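Local atomic coordinates of prenyltransference for protein (Lavandula lanata, PDB entry 5HC8), a protein that catalyses the head-to-middle joining of two dimethylallyl diphosphate units into lavandulyl diphosphate, a prenyl transfer that makes a branched monoterpene precursor. Residues Asn43-Ile48 and Ile62-Pro67; Asp189-Ala194 and Gln198-Phe203. All coordinates share one frame; numbering follows the deposited sequence.

Reading from the N terminus, strand 15-19 leads through two helices to strand 59-65, and contact 1 packs the second of these, helix 34-54, on that strand, closing a loop of thirteen residues. Contact 2 comes much later: it joins strand 190-193 to the loop that follows, across only three intervening residues. The two are in series along the chain, and neither encloses nor crosses the other, yet both reach the same parallel sheet, on either side of strand 15-19. They meet in space where W63 of contact 1 lies against S201 and F203 of contact 2, and both touch the bound 3-methylbut-3-enyl thiodiphosphate ISY, one mainly at its hydrocarbon tail, the other at its phosphate.

Contact 1: Asn43-Ile48 and Ile62-Pro67; sequences NNWKHI and IWALSP. With ISY (3-methylbut-3-enylsulfanyl(phosphonooxy)phosphinic acid), chain F; 61G (2-methylbuta-1,3-diene), chain D.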
loop_
_atom_site.group_PDB
_atom_site.type_symbol
_atom_site.label_atom_id
_atom_site.label_comp_id
_atom_site.label_asym_id
_atom_site.label_seq_id
_atom_site.Cartn_x
_atom_site.Cartn_y
_atom_site.Cartn_z
ATOM N N ASN A 43 23.674 -6.858 -11.415
ATOM C CA ASN A 43 24.766 -5.991 -11.894
ATOM C C ASN A 43 24.397 -4.536 -12.076
ATOM O O ASN A 43 25.272 -3.706 -12.052
ATOM C CB ASN A 43 25.353 -6.515 -13.202
ATOM C CG ASN A 43 26.147 -7.812 -13.016
ATOM O OD1 ASN A 43 26.533 -8.197 -11.903
ATOM N ND2 ASN A 43 26.370 -8.499 -14.109
ATOM N N ASN A 44 23.105 -4.223 -12.238
ATOM C CA ASN A 44 22.665 -2.832 -12.318
ATOM C C ASN A 44 22.683 -2.127 -10.978
ATOM O O ASN A 44 22.757 -0.904 -10.933
ATOM C CB ASN A 44 21.247 -2.724 -12.904
ATOM C CG ASN A 44 21.125 -3.272 -14.301
ATOM O OD1 ASN A 44 20.055 -3.685 -14.742
ATOM N ND2 ASN A 44 22.222 -3.304 -15.002
ATOM N N TRP A 45 22.557 -2.877 -9.886
ATOM C CA TRP A 45 22.359 -2.248 -8.569
ATOM C C TRP A 45 23.427 -1.231 -8.199
ATOM O O TRP A 45 23.129 -0.151 -7.713
ATOM C CB TRP A 45 22.219 -3.268 -7.494
ATOM C CG TRP A 45 21.064 -4.196 -7.554
ATOM C CD1 TRP A 45 20.124 -4.309 -8.532
ATOM C CD2 TRP A 45 20.768 -5.196 -6.617
ATOM N NE1 TRP A 45 19.252 -5.265 -8.220
ATOM C CE2 TRP A 45 19.630 -5.861 -7.066
ATOM C CE3 TRP A 45 21.393 -5.636 -5.447
ATOM C CZ2 TRP A 45 19.090 -6.944 -6.405
ATOM C CZ3 TRP A 45 20.840 -6.699 -4.780
ATOM C CH2 TRP A 45 19.715 -7.336 -5.261
ATOM N N LYS A 46 24.704 -1.541 -8.482
ATOM C CA LYS A 46 25.760 -0.671 -8.006
ATOM C C LYS A 46 25.657 0.719 -8.641
ATOM O O LYS A 46 25.892 1.710 -7.993
ATOM C CB LYS A 46 27.167 -1.328 -8.180
ATOM C CG LYS A 46 27.538 -1.607 -9.611
ATOM C CD LYS A 46 28.939 -2.209 -9.783
ATOM C CE LYS A 46 29.111 -2.676 -11.244
ATOM N NZ LYS A 46 28.155 -3.771 -11.663
ATOM N N HIS A 47 25.291 0.781 -9.910
ATOM C CA HIS A 47 25.236 2.092 -10.607
ATOM C C HIS A 47 24.012 2.875 -10.131
ATOM O O HIS A 47 24.044 4.095 -10.013
ATOM C CB HIS A 47 25.108 1.877 -12.079
ATOM C CG HIS A 47 26.206 1.057 -12.646
ATOM N ND1 HIS A 47 27.520 1.475 -12.622
ATOM C CD2 HIS A 47 26.206 -0.181 -13.202
ATOM C CE1 HIS A 47 28.283 0.544 -13.165
ATOM N NE2 HIS A 47 27.509 -0.472 -13.521
ATOM N N ILE A 48 22.951 2.143 -9.786
ATOM C CA ILE A 48 21.763 2.797 -9.230
ATOM C C ILE A 48 22.054 3.373 -7.863
ATOM O O ILE A 48 21.618 4.475 -7.551
ATOM C CB ILE A 48 20.600 1.795 -9.199
ATOM C CG1 ILE A 48 20.168 1.535 -10.643
ATOM C CG2 ILE A 48 19.425 2.389 -8.446
ATOM C CD1 ILE A 48 19.445 0.250 -10.821
ATOM N N ILE A 62 16.421 -1.348 -1.944
ATOM C CA ILE A 62 16.166 -2.248 -3.062
ATOM C C ILE A 62 15.564 -3.529 -2.507
ATOM O O ILE A 62 16.104 -4.186 -1.599
ATOM C CB ILE A 62 17.424 -2.587 -3.874
ATOM C CG1 ILE A 62 17.999 -1.324 -4.508
ATOM C CG2 ILE A 62 17.139 -3.683 -4.885
ATOM C CD1 ILE A 62 19.366 -1.529 -5.195
ATOM N N TRP A 63 14.374 -3.858 -2.973
ATOM C CA TRP A 63 13.710 -5.113 -2.534
ATOM C C TRP A 63 14.117 -6.244 -3.420
ATOM O O TRP A 63 13.901 -6.179 -4.638
ATOM C CB TRP A 63 12.211 -5.011 -2.652
ATOM C CG TRP A 63 11.412 -6.089 -1.970
ATOM C CD1 TRP A 63 11.712 -6.810 -0.821
ATOM C CD2 TRP A 63 10.103 -6.494 -2.344
ATOM N NE1 TRP A 63 10.648 -7.619 -0.497
ATOM C CE2 TRP A 63 9.634 -7.392 -1.372
ATOM C CE3 TRP A 63 9.231 -6.096 -3.351
ATOM C CZ2 TRP A 63 8.365 -7.988 -1.472
ATOM C CZ3 TRP A 63 8.029 -6.703 -3.435
ATOM C CH2 TRP A 63 7.592 -7.585 -2.483
ATOM N N ALA A 64 14.718 -7.286 -2.832
ATOM C CA ALA A 64 15.307 -8.389 -3.648
ATOM C C ALA A 64 14.581 -9.735 -3.459
ATOM O O ALA A 64 14.672 -10.633 -4.284
ATOM C CB ALA A 64 16.763 -8.569 -3.309
ATOM N N LEU A 65 13.878 -9.895 -2.340
ATOM C CA LEU A 65 13.346 -11.231 -2.115
ATOM C C LEU A 65 12.227 -11.115 -1.114
ATOM O O LEU A 65 12.438 -10.602 -0.056
ATOM C CB LEU A 65 14.446 -12.137 -1.624
ATOM C CG LEU A 65 13.987 -13.595 -1.591
ATOM C CD1 LEU A 65 14.096 -14.251 -2.955
ATOM C CD2 LEU A 65 14.821 -14.382 -0.586
ATOM N N SER A 66 11.050 -11.543 -1.519
ATOM C CA SER A 66 9.876 -11.663 -0.672
ATOM C C SER A 66 9.711 -13.051 -0.052
ATOM O O SER A 66 10.322 -14.017 -0.540
ATOM C CB SER A 66 8.579 -11.357 -1.479
ATOM O OG SER A 66 8.231 -12.416 -2.355
ATOM N N PRO A 67 8.837 -13.167 0.978
ATOM C CA PRO A 67 8.581 -14.534 1.498
ATOM C C PRO A 67 7.954 -15.414 0.436
ATOM O O PRO A 67 8.317 -16.587 0.312
ATOM C CB PRO A 67 7.588 -14.314 2.633
ATOM C CG PRO A 67 7.919 -12.907 3.109
ATOM C CD PRO A 67 8.216 -12.143 1.821
HETATM P P1 ISY F . 4.343 -10.783 -8.354
HETATM O O2 ISY F . 5.708 -10.976 -7.434
HETATM P P3 ISY F . 7.218 -10.867 -7.872
HETATM O O4 ISY F . 4.618 -9.851 -9.599
HETATM O O5 ISY F . 3.114 -10.288 -7.539
HETATM O O6 ISY F . 4.027 -12.188 -8.848
HETATM O O7 ISY F . 7.407 -11.363 -9.260
HETATM O O8 ISY F . 8.118 -11.520 -6.723
HETATM S S9 ISY F . 7.577 -8.765 -7.983
HETATM C C10 ISY F . 7.901 -8.401 -6.274
HETATM C C11 ISY F . 9.377 -8.096 -6.311
HETATM C C12 ISY F . 10.333 -8.697 -5.319
HETATM C C13 ISY F . 11.745 -8.340 -5.407
HETATM C C14 ISY F . 9.917 -9.781 -4.396
HETATM C CAC 61G D . 12.746 -11.882 -6.692
HETATM C CAE 61G D . 13.892 -11.438 -7.635
HETATM C CAB 61G D . 15.287 -11.046 -7.230
HETATM C CAD 61G D . 13.547 -11.210 -8.993
HETATM C CAA 61G D . 12.207 -11.565 -9.300
#
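W45 of helix 34-54 and I62 of strand 59-65 mark the closest approach of the two backbones, their CA atoms 8.3 Å apart. No hydrogen bond joins the segments, so the contact rests on side chains, and a broad indole suits the task of bridging helix to sheet. With CG opposite the carbonyl carbon (chi1 -63°), W45 extends from the helix toward the strand. I62 answers with both branches beneath one face of the indole: CD1 sits 3.9 Å from W45 CG, while CG2 makes a CH-pi contact, 4.2 Å from the centroid of the six-membered ring of W45 and 19° off its normal. At the far end of the indole, W45 CH2 meets A64 CB at 3.7 Å, where a methyl group leaves room for the ring.

The strand then serves the pocket. W63 sets off from the strand away from the helix segment, and one face of its indole lies along the prenyl tail of the ligand, with W63 CE3 3.4 Å from ISY C12. The opposite face stacks on F203, and NE1 bonds to Y142 O, which fixes the rotation of the ring. Replacing W63 by an alanine is likely to leave the prenyl tail without its flat apolar wall and F203 without its stacking partner. A64 O approaches the second hydrocarbon, 3.0 Å from 61G CAB, and S66 CB and OG border ISY C14.

Around this core, Y84 and F87 of helix 74-89 meet W45, F87 edge-to-face, and L138 of strand 135-140 touches both W45 and A64. Strand 59-65 bonds through its backbone to strands 15-19 and 135-140. Helix 34-54 lies in the connection between the parallel strands 15-19 and 59-65, a beta-alpha-beta crossover of the cis-prenyltransferase fold.

Contact 2: Asp189-Ala194 and Gln198-Phe203; sequences DLLIRA and QRLSNF. With ISY (3-methylbut-3-enylsulfanyl(phosphonooxy)phosphinic acid), chain F.
R193 of strand 190-193 reaches across to R199 and S201 of the following loop, and its long, straight side chain links the strand to the ligand. CG lies opposite the backbone N (chi1 179°), and the chain stays extended to NE, carrying the guanidinium from CB out past the loop backbone. CD passes R199 O at 3.3 Å. Beyond CZ, NH1 gives two hydrogen bonds: an almost straight one of 2.7 Å to S201 OG, in the guanidinium plane with an N-H...O angle of 171°, and a bent one of 2.8 Å to R199 O, which it meets from above the carbonyl plane. NH2 is shared between ISY O4, at 3.0 Å, and a salt bridge to D21 of this chain. R199 CG lies over one face of the same guanidinium.

The loop bends through a type I' turn from L200 to F203, closed by F203 N to L200 O, and S201 holds its OG at the phosphate. Serine fits because one small hydroxyl accepts from R193 and donates to ISY O5. R199 grips the phosphate alongside, NH2 2.8 Å from ISY O4 and NE 3.0 Å from ISY O5, while its NH1 is held by E212 and Y239 O of the second subunit. Farther back, L191 supplies an apolar floor: CD1 abuts the edge of the F203 ring, 3.6 Å from F203 CE2, and CD2 touches L200 CD2.

Two arginines and a hydroxyl converge on one terminal phosphate. Its oxygens, bonded by both guanidiniums, probably offset their positive charges, whose nearest nitrogens, R193 NH2 and R199 NE, lie 4.1 Å apart. Because R199 NH1 is held by the second subunit, whose G243 N also bonds ISY, the site is assembled in part across the dimer interface.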
loop_
_atom_site.group_PDB
_atom_site.type_symbol
_atom_site.label_atom_id
_atom_site.label_comp_id
_atom_site.label_asym_id
_atom_site.label_seq_id
_atom_site.Cartn_x
_atom_site.Cartn_y
_atom_site.Cartn_z
ATOM N N ASP A 189 9.454 8.230 0.056
ATOM C CA ASP A 189 8.834 9.328 -0.650
ATOM C C ASP A 189 8.400 8.878 -2.049
ATOM O O ASP A 189 7.399 9.380 -2.615
ATOM C CB ASP A 189 9.859 10.469 -0.737
ATOM C CG ASP A 189 10.210 10.984 0.630
ATOM O OD1 ASP A 189 9.303 11.546 1.262
ATOM O OD2 ASP A 189 11.311 10.696 1.095
ATOM N N LEU A 190 9.174 7.966 -2.614
ATOM C CA LEU A 190 8.993 7.537 -4.001
ATOM C C LEU A 190 9.224 6.013 -4.067
ATOM O O LEU A 190 10.215 5.548 -3.543
ATOM C CB LEU A 190 10.004 8.224 -4.921
ATOM C CG LEU A 190 10.086 7.782 -6.363
ATOM C CD1 LEU A 190 8.797 8.051 -7.071
ATOM C CD2 LEU A 190 11.294 8.405 -7.160
ATOM N N LEU A 191 8.316 5.289 -4.704
ATOM C CA LEU A 191 8.411 3.845 -4.838
ATOM C C LEU A 191 8.410 3.633 -6.331
ATOM O O LEU A 191 7.484 4.046 -7.018
ATOM C CB LEU A 191 7.213 3.139 -4.231
ATOM C CG LEU A 191 7.148 1.624 -4.513
ATOM C CD1 LEU A 191 8.248 0.934 -3.774
ATOM C CD2 LEU A 191 5.817 1.120 -3.945
ATOM N N ILE A 192 9.447 2.961 -6.790
ATOM C CA ILE A 192 9.595 2.613 -8.168
ATOM C C ILE A 192 9.347 1.111 -8.377
ATOM O O ILE A 192 9.966 0.301 -7.749
ATOM C CB ILE A 192 11.015 2.938 -8.631
ATOM C CG1 ILE A 192 11.287 4.447 -8.534
ATOM C CG2 ILE A 192 11.221 2.509 -10.060
ATOM C CD1 ILE A 192 12.784 4.813 -8.743
ATOM N N ARG A 193 8.543 0.774 -9.371
ATOM C CA ARG A 193 8.421 -0.617 -9.756
ATOM C C ARG A 193 8.606 -0.807 -11.230
ATOM O O ARG A 193 7.903 -0.233 -12.021
ATOM C CB ARG A 193 7.088 -1.233 -9.311
ATOM C CG ARG A 193 6.929 -2.698 -9.732
ATOM C CD ARG A 193 5.729 -3.389 -9.095
ATOM N NE ARG A 193 5.706 -4.738 -9.619
ATOM C CZ ARG A 193 5.314 -5.816 -8.947
ATOM N NH1 ARG A 193 4.794 -5.747 -7.728
ATOM N NH2 ARG A 193 5.409 -6.990 -9.522
ATOM N N ALA A 194 9.595 -1.645 -11.546
ATOM C CA ALA A 194 9.962 -1.993 -12.883
ATOM C C ALA A 194 9.064 -3.090 -13.398
ATOM O O ALA A 194 8.426 -3.805 -12.625
ATOM C CB ALA A 194 11.380 -2.482 -12.906
ATOM N N GLN A 198 1.302 -3.183 -11.692
ATOM C CA GLN A 198 0.871 -2.117 -10.810
ATOM C C GLN A 198 0.251 -2.738 -9.538
ATOM O O GLN A 198 -0.956 -2.923 -9.450
ATOM C CB GLN A 198 -0.122 -1.227 -11.557
ATOM C CG GLN A 198 0.524 -0.469 -12.703
ATOM C CD GLN A 198 -0.558 0.160 -13.588
ATOM O OE1 GLN A 198 -1.168 -0.499 -14.484
ATOM N NE2 GLN A 198 -0.880 1.321 -13.289
ATOM N N ARG A 199 1.140 -3.063 -8.606
ATOM C CA ARG A 199 0.777 -3.759 -7.376
ATOM C C ARG A 199 2.062 -3.765 -6.527
ATOM O O ARG A 199 3.154 -3.535 -7.037
ATOM C CB ARG A 199 0.254 -5.198 -7.611
ATOM C CG ARG A 199 1.194 -6.116 -8.366
ATOM C CD ARG A 199 0.705 -7.551 -8.383
ATOM N NE ARG A 199 1.578 -8.402 -9.226
ATOM C CZ ARG A 199 1.369 -8.732 -10.492
ATOM N NH1 ARG A 199 0.282 -8.354 -11.135
ATOM N NH2 ARG A 199 2.286 -9.492 -11.112
ATOM N N LEU A 200 1.860 -4.002 -5.249
ATOM C CA LEU A 200 2.907 -4.003 -4.231
ATOM C C LEU A 200 3.507 -5.358 -4.017
ATOM O O LEU A 200 4.661 -5.453 -3.549
ATOM C CB LEU A 200 2.325 -3.447 -2.917
ATOM C CG LEU A 200 1.719 -2.035 -3.054
ATOM C CD1 LEU A 200 1.057 -1.682 -1.716
ATOM C CD2 LEU A 200 2.784 -1.001 -3.400
ATOM N N SER A 201 2.763 -6.425 -4.334
ATOM C CA SER A 201 3.304 -7.779 -4.129
ATOM C C SER A 201 3.873 -8.084 -2.742
ATOM O O SER A 201 4.817 -8.859 -2.587
ATOM C CB SER A 201 4.340 -8.151 -5.201
ATOM O OG SER A 201 3.810 -7.887 -6.483
ATOM N N ASN A 202 3.275 -7.473 -1.732
ATOM C CA ASN A 202 3.581 -7.676 -0.329
ATOM C C ASN A 202 4.944 -7.088 0.037
ATOM O O ASN A 202 5.686 -7.581 0.918
ATOM C CB ASN A 202 3.330 -9.134 0.138
ATOM C CG ASN A 202 3.471 -9.281 1.621
ATOM O OD1 ASN A 202 3.000 -8.450 2.387
ATOM N ND2 ASN A 202 4.182 -10.307 2.042
ATOM N N PHE A 203 5.288 -5.985 -0.652
ATOM C CA PHE A 203 6.341 -5.106 -0.133
ATOM C C PHE A 203 5.827 -4.317 1.079
ATOM O O PHE A 203 4.837 -4.695 1.756
ATOM C CB PHE A 203 6.878 -4.222 -1.287
ATOM C CG PHE A 203 8.166 -3.459 -1.019
ATOM C CD1 PHE A 203 9.253 -3.983 -0.296
ATOM C CD2 PHE A 203 8.328 -2.211 -1.622
ATOM C CE1 PHE A 203 10.394 -3.269 -0.068
ATOM C CE2 PHE A 203 9.507 -1.467 -1.416
ATOM C CZ PHE A 203 10.564 -2.010 -0.668
HETATM P P1 ISY F . 4.343 -10.783 -8.354
HETATM O O2 ISY F . 5.708 -10.976 -7.434
HETATM P P3 ISY F . 7.218 -10.867 -7.872
HETATM O O4 ISY F . 4.618 -9.851 -9.599
HETATM O O5 ISY F . 3.114 -10.288 -7.539
HETATM O O6 ISY F . 4.027 -12.188 -8.848
HETATM O O7 ISY F . 7.407 -11.363 -9.260
HETATM O O8 ISY F . 8.118 -11.520 -6.723
HETATM S S9 ISY F . 7.577 -8.765 -7.983
HETATM C C10 ISY F . 7.901 -8.401 -6.274
HETATM C C11 ISY F . 9.377 -8.096 -6.311
HETATM C C12 ISY F . 10.333 -8.697 -5.319
HETATM C C13 ISY F . 11.745 -8.340 -5.407
HETATM C C14 ISY F . 9.917 -9.781 -4.396
#